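Local coordinates for protein shikimate dehydrogenase (NADP(+)) (Listeria monocytogenes, PDB 3TNL) that probably catalyses the reversible NADPH-linked reduction of 3-dehydroshikimate to shikimate, the fourth of seven steps towards chorismate, as a homodimer or homotetramer, at residues H150-K155 against D176-I181; E38-I43 against Y67-F72; Q219-I224 against L247-M252; A61-D66 against E304-Y309. All blocks are in the same frame, centred on the assembly; numbering follows the deposited sequence.

Contact 1. Residues H150-K155 against D176-I181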
loop_
_atom_site.group_PDB
_atom_site.type_symbol
_atom_site.label_atom_id
_atom_site.label_comp_id
_atom_site.label_asym_id
_atom_site.label_seq_id
_atom_site.Cartn_x
_atom_site.Cartn_y
_atom_site.Cartn_z
ATOM N N HIS B 150 28.156 24.730 -7.174
ATOM C CA HIS B 150 29.090 24.213 -8.167
ATOM C C HIS B 150 28.485 24.233 -9.544
ATOM O O HIS B 150 27.484 23.556 -9.802
ATOM C CB HIS B 150 29.543 22.804 -7.812
ATOM C CG HIS B 150 30.128 22.705 -6.446
ATOM N ND1 HIS B 150 31.126 23.552 -6.006
ATOM C CD2 HIS B 150 29.868 21.859 -5.422
ATOM C CE1 HIS B 150 31.435 23.240 -4.762
ATOM N NE2 HIS B 150 30.686 22.220 -4.380
ATOM N N ASP B 151 29.110 24.985 -10.435
ATOM C CA ASP B 151 28.633 25.102 -11.806
ATOM C C ASP B 151 29.518 24.277 -12.732
ATOM O O ASP B 151 30.672 24.645 -12.998
ATOM C CB ASP B 151 28.627 26.566 -12.264
ATOM C CG ASP B 151 28.200 26.726 -13.721
ATOM O OD1 ASP B 151 27.474 25.858 -14.260
ATOM O OD2 ASP B 151 28.584 27.755 -14.323
ATOM N N ILE B 152 29.009 23.136 -13.188
ATOM C CA ILE B 152 29.777 22.286 -14.076
ATOM C C ILE B 152 29.273 22.311 -15.517
ATOM O O ILE B 152 29.798 21.602 -16.380
ATOM C CB ILE B 152 29.887 20.818 -13.532
ATOM C CG1 ILE B 152 28.566 20.046 -13.693
ATOM C CG2 ILE B 152 30.382 20.867 -12.043
ATOM C CD1 ILE B 152 28.710 18.504 -13.454
ATOM N N ILE B 153 28.237 23.099 -15.800
ATOM C CA ILE B 153 27.685 23.153 -17.145
ATOM C C ILE B 153 28.712 23.819 -18.073
ATOM O O ILE B 153 29.334 24.812 -17.708
ATOM C CB ILE B 153 26.330 23.919 -17.154
ATOM C CG1 ILE B 153 25.359 23.304 -16.129
ATOM C CG2 ILE B 153 25.722 23.949 -18.551
ATOM C CD1 ILE B 153 25.125 21.826 -16.258
ATOM N N GLY B 154 28.894 23.243 -19.247
ATOM C CA GLY B 154 29.836 23.745 -20.233
ATOM C C GLY B 154 31.285 23.406 -19.946
ATOM O O GLY B 154 32.188 23.923 -20.583
ATOM N N LYS B 155 31.496 22.477 -19.010
ATOM C CA LYS B 155 32.831 22.111 -18.576
ATOM C C LYS B 155 33.043 20.608 -18.680
ATOM O O LYS B 155 32.233 19.911 -19.255
ATOM C CB LYS B 155 33.049 22.628 -17.156
ATOM C CG LYS B 155 32.828 24.132 -17.042
ATOM C CD LYS B 155 32.934 24.655 -15.650
ATOM C CE LYS B 155 32.568 26.119 -15.587
ATOM N NZ LYS B 155 32.559 26.594 -14.162
ATOM N N ASP B 176 22.217 17.787 -19.781
ATOM C CA ASP B 176 22.157 19.087 -19.128
ATOM C C ASP B 176 23.212 20.091 -19.610
ATOM O O ASP B 176 23.258 21.219 -19.129
ATOM C CB ASP B 176 22.322 18.927 -17.614
ATOM C CG ASP B 176 21.137 18.234 -16.950
ATOM O OD1 ASP B 176 20.232 17.727 -17.659
ATOM O OD2 ASP B 176 21.174 18.169 -15.702
ATOM N N GLY B 177 24.115 19.683 -20.473
ATOM C CA GLY B 177 25.083 20.632 -21.009
ATOM C C GLY B 177 26.526 20.558 -20.559
ATOM O O GLY B 177 27.283 21.472 -20.838
ATOM N N VAL B 178 26.903 19.509 -19.832
ATOM C CA VAL B 178 28.317 19.306 -19.536
ATOM C C VAL B 178 28.991 19.102 -20.909
ATOM O O VAL B 178 28.502 18.354 -21.759
ATOM C CB VAL B 178 28.490 18.145 -18.580
ATOM C CG1 VAL B 178 29.937 17.695 -18.519
ATOM C CG2 VAL B 178 27.942 18.558 -17.209
ATOM N N LYS B 179 30.139 19.730 -21.113
ATOM C CA LYS B 179 30.803 19.731 -22.431
ATOM C C LYS B 179 31.571 18.464 -22.769
ATOM O O LYS B 179 31.597 18.035 -23.928
ATOM C CB LYS B 179 31.746 20.950 -22.534
ATOM C CG LYS B 179 32.452 21.155 -23.888
ATOM C CD LYS B 179 33.549 22.238 -23.795
ATOM C CE LYS B 179 34.131 22.525 -25.171
ATOM N NZ LYS B 179 34.590 21.287 -25.831
ATOM N N GLU B 180 32.208 17.882 -21.757
ATOM C CA GLU B 180 33.024 16.693 -21.956
ATOM C C GLU B 180 32.934 15.814 -20.734
ATOM O O GLU B 180 32.889 16.332 -19.617
ATOM C CB GLU B 180 34.497 17.112 -22.073
ATOM C CG GLU B 180 34.822 18.165 -23.114
ATOM C CD GLU B 180 36.300 18.566 -23.048
ATOM O OE1 GLU B 180 36.647 19.439 -22.200
ATOM O OE2 GLU B 180 37.069 18.052 -23.910
ATOM N N ILE B 181 32.917 14.519 -20.952
ATOM C CA ILE B 181 32.901 13.541 -19.871
ATOM C C ILE B 181 33.923 12.460 -20.157
ATOM O O ILE B 181 33.902 11.832 -21.217
ATOM C CB ILE B 181 31.503 12.877 -19.700
ATOM C CG1 ILE B 181 30.466 13.955 -19.343
ATOM C CG2 ILE B 181 31.544 11.813 -18.627
ATOM C CD1 ILE B 181 29.050 13.465 -19.191
#
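Ile153 and Gly154 pack against Gly177 where two turns of the Rossmann-type dinucleotide-binding domain meet: a type II beta turn, Ile152 to Lys155, leads into strand 156-160, and a Schellman motif at Gly177 ends helix 164-175 just before strand 180-185. Three backbone hydrogen bonds join them. Gly154 N donates to Gly177 O at 2.9 Å. Lys155 O takes two amides: Lys179 N lies in its carbonyl plane at 2.8 Å, whereas Glu180 N, at 3.2 Å, stands 36° out of it. The oxygen is thus gripped twice at the start of the parallel pairing between the two strands. Apolar contacts accompany these bonds. CD1 of Ile152 meets CG2 of Val178 at 3.8 Å, and Met142 and Leu145 of helix 137-147 cover Ile152. Both glycines have positive phi, and Ile153 CG2 lies against Gly177 O. Within 150-155, Asp151 closes an Asx turn through OD1 to Ile153 N, and the extended Lys155 chain runs back to place NZ 3.0 Å from Asp151 O. Ile153 CD1 rests 3.5 Å from Asp176 O.

Contact 2. Residues E38-I43 against Y67-F72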
loop_
_atom_site.group_PDB
_atom_site.type_symbol
_atom_site.label_atom_id
_atom_site.label_comp_id
_atom_site.label_asym_id
_atom_site.label_seq_id
_atom_site.Cartn_x
_atom_site.Cartn_y
_atom_site.Cartn_z
ATOM N N GLU B 38 -3.754 7.438 0.293
ATOM C CA GLU B 38 -3.255 6.797 -0.929
ATOM C C GLU B 38 -1.822 6.283 -0.751
ATOM O O GLU B 38 -1.073 6.777 0.116
ATOM C CB GLU B 38 -3.368 7.757 -2.076
ATOM C CG GLU B 38 -4.841 7.965 -2.471
ATOM C CD GLU B 38 -4.998 8.756 -3.721
ATOM O OE1 GLU B 38 -4.636 9.945 -3.703
ATOM O OE2 GLU B 38 -5.497 8.167 -4.726
ATOM N N LEU B 39 -1.449 5.304 -1.555
ATOM C CA LEU B 39 -0.150 4.662 -1.460
ATOM C C LEU B 39 0.815 5.009 -2.610
ATOM O O LEU B 39 0.447 5.003 -3.799
ATOM C CB LEU B 39 -0.355 3.141 -1.482
ATOM C CG LEU B 39 0.873 2.214 -1.471
ATOM C CD1 LEU B 39 1.683 2.403 -0.146
ATOM C CD2 LEU B 39 0.423 0.761 -1.670
ATOM N N ILE B 40 2.061 5.244 -2.216
ATOM C CA ILE B 40 3.200 5.345 -3.126
ATOM C C ILE B 40 4.104 4.167 -2.730
ATOM O O ILE B 40 4.403 3.961 -1.547
ATOM C CB ILE B 40 3.984 6.644 -2.974
ATOM C CG1 ILE B 40 3.100 7.855 -3.223
ATOM C CG2 ILE B 40 5.170 6.622 -3.969
ATOM C CD1 ILE B 40 2.483 7.933 -4.625
ATOM N N GLY B 41 4.497 3.356 -3.709
ATOM C CA GLY B 41 5.333 2.190 -3.442
ATOM C C GLY B 41 6.814 2.377 -3.711
ATOM O O GLY B 41 7.271 3.410 -4.219
ATOM N N LEU B 42 7.542 1.313 -3.416
ATOM C CA LEU B 42 8.980 1.180 -3.679
ATOM C C LEU B 42 9.170 -0.314 -3.919
ATOM O O LEU B 42 8.913 -1.119 -3.013
ATOM C CB LEU B 42 9.820 1.711 -2.521
ATOM C CG LEU B 42 11.312 1.302 -2.542
ATOM C CD1 LEU B 42 12.010 1.757 -3.817
ATOM C CD2 LEU B 42 12.043 1.871 -1.354
ATOM N N ILE B 43 9.610 -0.686 -5.110
ATOM C CA ILE B 43 9.730 -2.083 -5.460
ATOM C C ILE B 43 11.175 -2.440 -5.844
ATOM O O ILE B 43 11.754 -1.912 -6.804
ATOM C CB ILE B 43 8.673 -2.495 -6.539
ATOM C CG1 ILE B 43 8.768 -1.635 -7.780
ATOM C CG2 ILE B 43 7.243 -2.319 -5.962
ATOM C CD1 ILE B 43 7.828 -2.117 -8.902
ATOM N N TYR B 67 -0.915 10.685 1.857
ATOM C CA TYR B 67 -0.223 9.589 1.222
ATOM C C TYR B 67 0.677 8.914 2.242
ATOM O O TYR B 67 1.055 9.501 3.264
ATOM C CB TYR B 67 0.680 10.072 0.076
ATOM C CG TYR B 67 0.027 10.401 -1.245
ATOM C CD1 TYR B 67 -0.320 9.394 -2.153
ATOM C CD2 TYR B 67 -0.162 11.717 -1.634
ATOM C CE1 TYR B 67 -0.878 9.693 -3.378
ATOM C CE2 TYR B 67 -0.721 12.023 -2.877
ATOM C CZ TYR B 67 -1.077 11.005 -3.736
ATOM O OH TYR B 67 -1.631 11.300 -4.965
ATOM N N VAL B 68 1.003 7.663 1.938
ATOM C CA VAL B 68 1.953 6.890 2.708
ATOM C C VAL B 68 2.832 6.203 1.680
ATOM O O VAL B 68 2.387 5.963 0.551
ATOM C CB VAL B 68 1.281 5.861 3.635
ATOM C CG1 VAL B 68 0.587 6.558 4.796
ATOM C CG2 VAL B 68 0.301 5.004 2.864
ATOM N N TYR B 69 4.072 5.913 2.065
ATOM C CA TYR B 69 5.060 5.281 1.194
ATOM C C TYR B 69 5.500 3.986 1.860
ATOM O O TYR B 69 5.902 3.959 3.020
ATOM C CB TYR B 69 6.230 6.245 1.038
ATOM C CG TYR B 69 7.341 5.899 0.094
ATOM C CD1 TYR B 69 8.260 4.893 0.394
ATOM C CD2 TYR B 69 7.532 6.619 -1.071
ATOM C CE1 TYR B 69 9.331 4.623 -0.428
ATOM C CE2 TYR B 69 8.597 6.324 -1.943
ATOM C CZ TYR B 69 9.502 5.347 -1.597
ATOM O OH TYR B 69 10.577 5.083 -2.437
ATOM N N LEU B 70 5.404 2.907 1.113
ATOM C CA LEU B 70 5.778 1.570 1.585
ATOM C C LEU B 70 6.678 0.849 0.587
ATOM O O LEU B 70 6.587 1.059 -0.620
ATOM C CB LEU B 70 4.556 0.673 1.794
ATOM C CG LEU B 70 3.530 1.116 2.829
ATOM C CD1 LEU B 70 2.306 0.175 2.754
ATOM C CD2 LEU B 70 4.159 1.109 4.236
ATOM N N ALA B 71 7.542 -0.017 1.116
ATOM C CA ALA B 71 8.433 -0.843 0.329
ATOM C C ALA B 71 7.874 -2.251 0.249
ATOM O O ALA B 71 7.219 -2.748 1.161
ATOM C CB ALA B 71 9.842 -0.884 0.958
ATOM N N PHE B 72 8.141 -2.885 -0.893
ATOM C CA PHE B 72 7.780 -4.300 -1.192
ATOM C C PHE B 72 8.983 -5.013 -1.800
ATOM O O PHE B 72 9.651 -4.468 -2.670
ATOM C CB PHE B 72 6.546 -4.385 -2.125
ATOM C CG PHE B 72 5.377 -3.604 -1.603
ATOM C CD1 PHE B 72 4.535 -4.155 -0.664
ATOM C CD2 PHE B 72 5.144 -2.316 -2.021
ATOM C CE1 PHE B 72 3.480 -3.426 -0.130
ATOM C CE2 PHE B 72 4.113 -1.561 -1.463
ATOM C CZ PHE B 72 3.265 -2.133 -0.523
HETATM O O HOH W 1 -3.867 9.657 -6.565
#
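The beta-alpha-beta unit of strand 38-44, helix 52-63 and strand 67-73 is closed here, as Glu38 to Ile43 pair in parallel with Tyr67 to Phe72, the outermost strand, within this chain, of the substrate-binding domain's mixed sheet. Val68 N donates to Glu38 O and Ile40 N to Val68 O, both at 2.9 Å; Leu70 N to Ile40 O and Phe72 N to Leu42 O carry the ladder on. On the face of Ile40, the Tyr69 ring, CG anti to the backbone N (chi1 -175°), swings across to the neighbouring strand. Its CD2 meets Ile40 CG2 at 3.7 Å, Gly41 O lies over one ring face, and Leu42 CB touches OH at 3.5 Å. That hydroxyl bonds to Asn95, and the ring reaches Ser52, a shikimate-binding residue, consistent with this face bordering the shikimate site. At the start of the strands, in one of two conformers of Tyr67, Glu38 runs beside its ring, carboxylate and ring planes 19° apart, with Glu38 CB 3.4 Å from Tyr67 CE1. On the other face, the Leu39 and Leu70 side chains cross at about a right angle, their CD1 atoms 3.7 Å apart, and Leu70 of the second subunit packs on Leu39 and Val68.

Contact 3. Residues Q219-I224 against L247-M252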
loop_
_atom_site.group_PDB
_atom_site.type_symbol
_atom_site.label_atom_id
_atom_site.label_comp_id
_atom_site.label_asym_id
_atom_site.label_seq_id
_atom_site.Cartn_x
_atom_site.Cartn_y
_atom_site.Cartn_z
ATOM N N GLN B 219 46.602 8.735 -18.170
ATOM C CA GLN B 219 45.423 9.354 -18.775
ATOM C C GLN B 219 44.553 10.021 -17.704
ATOM O O GLN B 219 44.037 11.126 -17.886
ATOM C CB GLN B 219 44.592 8.372 -19.561
ATOM C CG GLN B 219 43.551 9.051 -20.390
ATOM C CD GLN B 219 44.144 9.703 -21.642
ATOM O OE1 GLN B 219 44.904 9.067 -22.372
ATOM N NE2 GLN B 219 43.809 10.953 -21.889
ATOM N N LEU B 220 44.395 9.345 -16.568
ATOM C CA LEU B 220 43.629 9.927 -15.459
ATOM C C LEU B 220 44.183 11.297 -14.993
ATOM O O LEU B 220 43.431 12.215 -14.719
ATOM C CB LEU B 220 43.570 8.916 -14.295
ATOM C CG LEU B 220 42.710 9.319 -13.088
ATOM C CD1 LEU B 220 41.247 9.472 -13.475
ATOM C CD2 LEU B 220 42.861 8.314 -11.985
ATOM N N ARG B 221 45.504 11.421 -14.925
ATOM C CA ARG B 221 46.126 12.686 -14.532
ATOM C C ARG B 221 45.680 13.798 -15.493
ATOM O O ARG B 221 45.284 14.870 -15.065
ATOM C CB ARG B 221 47.647 12.550 -14.562
ATOM C CG ARG B 221 48.389 13.758 -14.028
ATOM C CD ARG B 221 49.897 13.567 -14.054
ATOM N NE ARG B 221 50.268 12.567 -13.062
ATOM C CZ ARG B 221 50.309 12.830 -11.757
ATOM N NH1 ARG B 221 50.625 11.876 -10.883
ATOM N NH2 ARG B 221 50.020 14.035 -11.321
ATOM N N LYS B 222 45.740 13.508 -16.796
ATOM C CA LYS B 222 45.352 14.499 -17.806
ATOM C C LYS B 222 43.898 14.874 -17.631
ATOM O O LYS B 222 43.553 16.070 -17.558
ATOM C CB LYS B 222 45.583 14.010 -19.224
ATOM C CG LYS B 222 45.123 15.022 -20.289
ATOM C CD LYS B 222 45.231 14.429 -21.704
ATOM C CE LYS B 222 44.904 15.452 -22.779
ATOM N NZ LYS B 222 43.454 15.844 -22.958
ATOM N N GLU B 223 43.039 13.855 -17.572
ATOM C CA GLU B 223 41.613 14.134 -17.486
ATOM C C GLU B 223 41.247 14.982 -16.258
ATOM O O GLU B 223 40.521 16.006 -16.378
ATOM C CB GLU B 223 40.777 12.848 -17.594
ATOM C CG GLU B 223 41.026 12.037 -18.863
ATOM C CD GLU B 223 40.956 12.869 -20.098
ATOM O OE1 GLU B 223 39.968 13.592 -20.254
ATOM O OE2 GLU B 223 41.904 12.812 -20.922
ATOM N N ILE B 224 41.733 14.583 -15.090
ATOM C CA ILE B 224 41.439 15.358 -13.880
ATOM C C ILE B 224 41.955 16.805 -13.971
ATOM O O ILE B 224 41.266 17.743 -13.571
ATOM C CB ILE B 224 41.962 14.677 -12.629
ATOM C CG1 ILE B 224 41.260 13.353 -12.377
ATOM C CG2 ILE B 224 41.741 15.568 -11.417
ATOM C CD1 ILE B 224 41.859 12.525 -11.231
ATOM N N LEU B 247 41.831 6.711 -6.339
ATOM C CA LEU B 247 42.720 7.815 -6.749
ATOM C C LEU B 247 44.175 7.363 -6.606
ATOM O O LEU B 247 44.582 6.990 -5.493
ATOM C CB LEU B 247 42.513 9.036 -5.873
ATOM C CG LEU B 247 43.391 10.252 -6.197
ATOM C CD1 LEU B 247 42.995 10.839 -7.555
ATOM C CD2 LEU B 247 43.268 11.269 -5.056
ATOM N N PRO B 248 44.969 7.417 -7.693
ATOM C CA PRO B 248 46.341 6.939 -7.573
ATOM C C PRO B 248 47.294 7.834 -6.783
ATOM O O PRO B 248 48.148 7.340 -6.075
ATOM C CB PRO B 248 46.808 6.826 -9.051
ATOM C CG PRO B 248 45.577 6.661 -9.817
ATOM C CD PRO B 248 44.568 7.509 -9.116
ATOM N N SER B 249 47.138 9.145 -6.938
ATOM C CA SER B 249 48.064 10.094 -6.364
ATOM C C SER B 249 47.388 11.409 -6.006
ATOM O O SER B 249 46.605 11.969 -6.791
ATOM C CB SER B 249 49.168 10.335 -7.402
ATOM O OG SER B 249 50.212 11.124 -6.875
ATOM N N ALA B 250 47.717 11.915 -4.816
ATOM C CA ALA B 250 47.171 13.175 -4.336
ATOM C C ALA B 250 47.525 14.329 -5.275
ATOM O O ALA B 250 46.728 15.279 -5.421
ATOM C CB ALA B 250 47.632 13.479 -2.875
ATOM N N ASP B 251 48.688 14.241 -5.932
ATOM C CA ASP B 251 49.151 15.318 -6.820
ATOM C C ASP B 251 48.389 15.383 -8.146
ATOM O O ASP B 251 48.664 16.262 -8.990
ATOM C CB ASP B 251 50.663 15.251 -7.054
ATOM C CG ASP B 251 51.085 14.043 -7.862
ATOM O OD1 ASP B 251 52.319 13.833 -7.996
ATOM O OD2 ASP B 251 50.256 13.307 -8.420
ATOM N N MET B 252 47.404 14.509 -8.319
ATOM C CA MET B 252 46.487 14.592 -9.471
ATOM C C MET B 252 45.391 15.632 -9.172
ATOM O O MET B 252 44.689 16.091 -10.081
ATOM C CB MET B 252 45.835 13.248 -9.844
ATOM C CG MET B 252 46.809 12.287 -10.343
ATOM S SD MET B 252 46.001 10.752 -10.740
ATOM C CE MET B 252 47.403 9.837 -11.451
HETATM O O HOH W 2 45.958 15.612 -12.545
#
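Arg221 reaches Asp251 with its chain extended as far as CD before bending at chi3 (-69°), while Asp251 holds its carboxylate between backbone N and carbonyl carbon. The guanidinium approaches end-on, NH1 and NH2 both donating to the single oxygen OD2, at 2.9 and 3.0 Å. OD2 lies in the guanidinium plane, yet the two planes stand 77° apart, and NH1 comes in on the syn side while NH2 arrives from above the carboxylate. Ser249 OG adds a third bond to OD2, at 2.7 Å, which helps to fix the carboxylate; these bonds belong to one of two conformers of Arg221 and of Ser249. Met252 CG lies over one face of the guanidinium, toward its rim, 3.6 Å above the plane. The contact lies in the dinucleotide-binding domain, where helix 217-226 meets the connection between strands 229-232 and 258-261, which includes the 3-10 turn of Ala250 to Met252. Beside the salt bridge the packing is apolar: Leu220 CD2 presses on Pro248 CD at a tight 3.4 Å. Phe230 of strand 229-232 touches Leu220, Ile224 and Leu247. A water donates to both Arg221 O and Met252 O, and Ile224 CG2 sits 3.3 Å from Met252 O.

Contact 4. Residues A61-D66 against E304-Y309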
loop_
_atom_site.group_PDB
_atom_site.type_symbol
_atom_site.label_atom_id
_atom_site.label_comp_id
_atom_site.label_asym_id
_atom_site.label_seq_id
_atom_site.Cartn_x
_atom_site.Cartn_y
_atom_site.Cartn_z
ATOM N N ALA B 61 3.657 13.933 5.890
ATOM C CA ALA B 61 3.123 14.369 7.187
ATOM C C ALA B 61 3.347 15.857 7.435
ATOM O O ALA B 61 2.427 16.547 7.887
ATOM C CB ALA B 61 3.696 13.525 8.323
ATOM N N LYS B 62 4.541 16.346 7.114
ATOM C CA LYS B 62 4.872 17.765 7.263
ATOM C C LYS B 62 3.936 18.635 6.431
ATOM O O LYS B 62 3.434 19.665 6.922
ATOM C CB LYS B 62 6.324 18.014 6.822
ATOM C CG LYS B 62 6.800 19.469 6.940
ATOM C CD LYS B 62 6.724 19.962 8.360
ATOM C CE LYS B 62 7.381 21.341 8.496
ATOM N NZ LYS B 62 7.241 21.860 9.887
ATOM N N LEU B 63 3.689 18.243 5.184
ATOM C CA LEU B 63 2.848 19.026 4.273
ATOM C C LEU B 63 1.352 18.718 4.418
ATOM O O LEU B 63 0.530 19.352 3.763
ATOM C CB LEU B 63 3.258 18.808 2.810
ATOM C CG LEU B 63 4.663 19.258 2.380
ATOM C CD1 LEU B 63 4.788 19.209 0.878
ATOM C CD2 LEU B 63 4.960 20.637 2.869
ATOM N N GLY B 64 1.015 17.726 5.241
ATOM C CA GLY B 64 -0.383 17.325 5.433
ATOM C C GLY B 64 -1.006 16.671 4.214
ATOM O O GLY B 64 -2.206 16.798 3.977
ATOM N N LEU B 65 -0.193 15.954 3.437
ATOM C CA LEU B 65 -0.668 15.284 2.252
ATOM C C LEU B 65 -1.081 13.869 2.662
ATOM O O LEU B 65 -0.380 13.227 3.452
ATOM C CB LEU B 65 0.405 15.230 1.162
ATOM C CG LEU B 65 1.049 16.564 0.791
ATOM C CD1 LEU B 65 1.985 16.349 -0.407
ATOM C CD2 LEU B 65 0.015 17.645 0.507
ATOM N N ASP B 66 -2.182 13.381 2.107
ATOM C CA ASP B 66 -2.728 12.101 2.532
ATOM C C ASP B 66 -2.214 10.929 1.708
ATOM O O ASP B 66 -2.956 10.292 0.943
ATOM C CB ASP B 66 -4.237 12.172 2.542
ATOM C CG ASP B 66 -4.871 11.128 3.446
ATOM O OD1 ASP B 66 -6.120 11.077 3.434
ATOM O OD2 ASP B 66 -4.118 10.385 4.163
ATOM N N GLU B 304 6.071 20.882 -3.778
ATOM C CA GLU B 304 7.501 20.897 -3.540
ATOM C C GLU B 304 7.845 20.241 -2.209
ATOM O O GLU B 304 7.276 20.601 -1.180
ATOM C CB GLU B 304 7.956 22.369 -3.510
ATOM C CG GLU B 304 9.439 22.579 -3.354
ATOM C CD GLU B 304 9.845 24.040 -3.505
ATOM O OE1 GLU B 304 8.963 24.930 -3.518
ATOM O OE2 GLU B 304 11.063 24.286 -3.600
ATOM N N MET B 305 8.803 19.305 -2.210
ATOM C CA MET B 305 9.276 18.670 -0.964
ATOM C C MET B 305 10.105 19.649 -0.158
ATOM O O MET B 305 10.908 20.348 -0.735
ATOM C CB MET B 305 10.172 17.438 -1.264
ATOM C CG MET B 305 10.927 16.881 -0.021
ATOM S SD MET B 305 12.100 15.499 -0.310
ATOM C CE MET B 305 10.943 14.416 -0.759
ATOM N N PRO B 306 9.928 19.672 1.179
ATOM C CA PRO B 306 10.730 20.571 2.054
ATOM C C PRO B 306 12.075 19.893 2.377
ATOM O O PRO B 306 12.214 19.251 3.420
ATOM C CB PRO B 306 9.849 20.711 3.289
ATOM C CG PRO B 306 9.086 19.438 3.343
ATOM C CD PRO B 306 8.853 19.001 1.931
ATOM N N VAL B 307 13.051 20.046 1.471
ATOM C CA VAL B 307 14.322 19.331 1.551
ATOM C C VAL B 307 15.150 19.614 2.807
ATOM O O VAL B 307 15.726 18.697 3.405
ATOM C CB VAL B 307 15.182 19.541 0.243
ATOM C CG1 VAL B 307 16.611 19.021 0.456
ATOM C CG2 VAL B 307 14.517 18.868 -0.974
ATOM N N ASP B 308 15.219 20.880 3.198
ATOM C CA ASP B 308 15.963 21.261 4.389
ATOM C C ASP B 308 15.354 20.597 5.626
ATOM O O ASP B 308 16.074 20.116 6.506
ATOM C CB ASP B 308 15.961 22.778 4.546
ATOM C CG ASP B 308 16.637 23.492 3.378
ATOM O OD1 ASP B 308 17.376 22.836 2.615
ATOM O OD2 ASP B 308 16.437 24.717 3.231
ATOM N N TYR B 309 14.024 20.559 5.675
ATOM C CA TYR B 309 13.310 19.930 6.784
ATOM C C TYR B 309 13.663 18.445 6.825
ATOM O O TYR B 309 13.997 17.923 7.880
ATOM C CB TYR B 309 11.797 20.159 6.672
ATOM C CG TYR B 309 10.974 19.349 7.653
ATOM C CD1 TYR B 309 10.421 18.111 7.277
ATOM C CD2 TYR B 309 10.761 19.799 8.952
ATOM C CE1 TYR B 309 9.671 17.355 8.168
ATOM C CE2 TYR B 309 10.009 19.048 9.859
ATOM C CZ TYR B 309 9.476 17.825 9.459
ATOM O OH TYR B 309 8.736 17.087 10.343
#
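Lys62 lays its aliphatic chain over one face of the Tyr309 ring in a CH-pi contact. CD stands 3.8 Å from the ring centroid, 16° off the normal, and the rest of the chain follows the same face, Lys62 CB 3.7 Å from Tyr309 CE1 and Lys62 CE 3.7 Å from Tyr309 CD2. The chain fits because CG is anti to the backbone N and a bend at chi2 (60°) turns the remainder across the ring, carrying NZ past CE2 and CD2. Beside this pair, Leu63 CD1 touches Glu304 O at 3.5 Å and Pro306 CD at 4.2 Å, and the proline ring also meets Lys62 CG at 4.3 Å. No hydrogen bond crosses the contact. It joins the C-terminal end of helix 52-63, in the substrate-binding domain, to the turn that opens helix 307-313 near the chain's C terminus. Each side is shaped by its helix end: a Schellman motif at Gly64 finishes the first, and Pro306, centre of an inverse gamma turn, takes the N-cap position of the second. Farther out, Phe297 of helix 286-301 lies against Leu63, Leu65 and Met305, while Met305 turns to Met55 and His56 and Tyr309 packs on Glu58.

Overall arrangement
From the N terminus, strand 38-44 opens contact 2, helix 52-63 follows, and strand 67-73 closes the loop. The end of that helix opens contact 4, so contacts 2 and 4 cross; they touch where Glu38 N lies 3.0 Å from Asp66 O, a probable hydrogen bond. Nested in the long loop of contact 4, both in the dinucleotide-binding domain, contact 1 opens at 150-155 and closes at 176-181 round strand 156-160 and helix 164-175, then contact 3 opens at 219-224 and closes at 247-252 past strand 229-232. Contact 4 closes only at 304-309, bringing the last helix back to the substrate-binding domain. Contact 2 lies across the chain's centre from contacts 1 and 3.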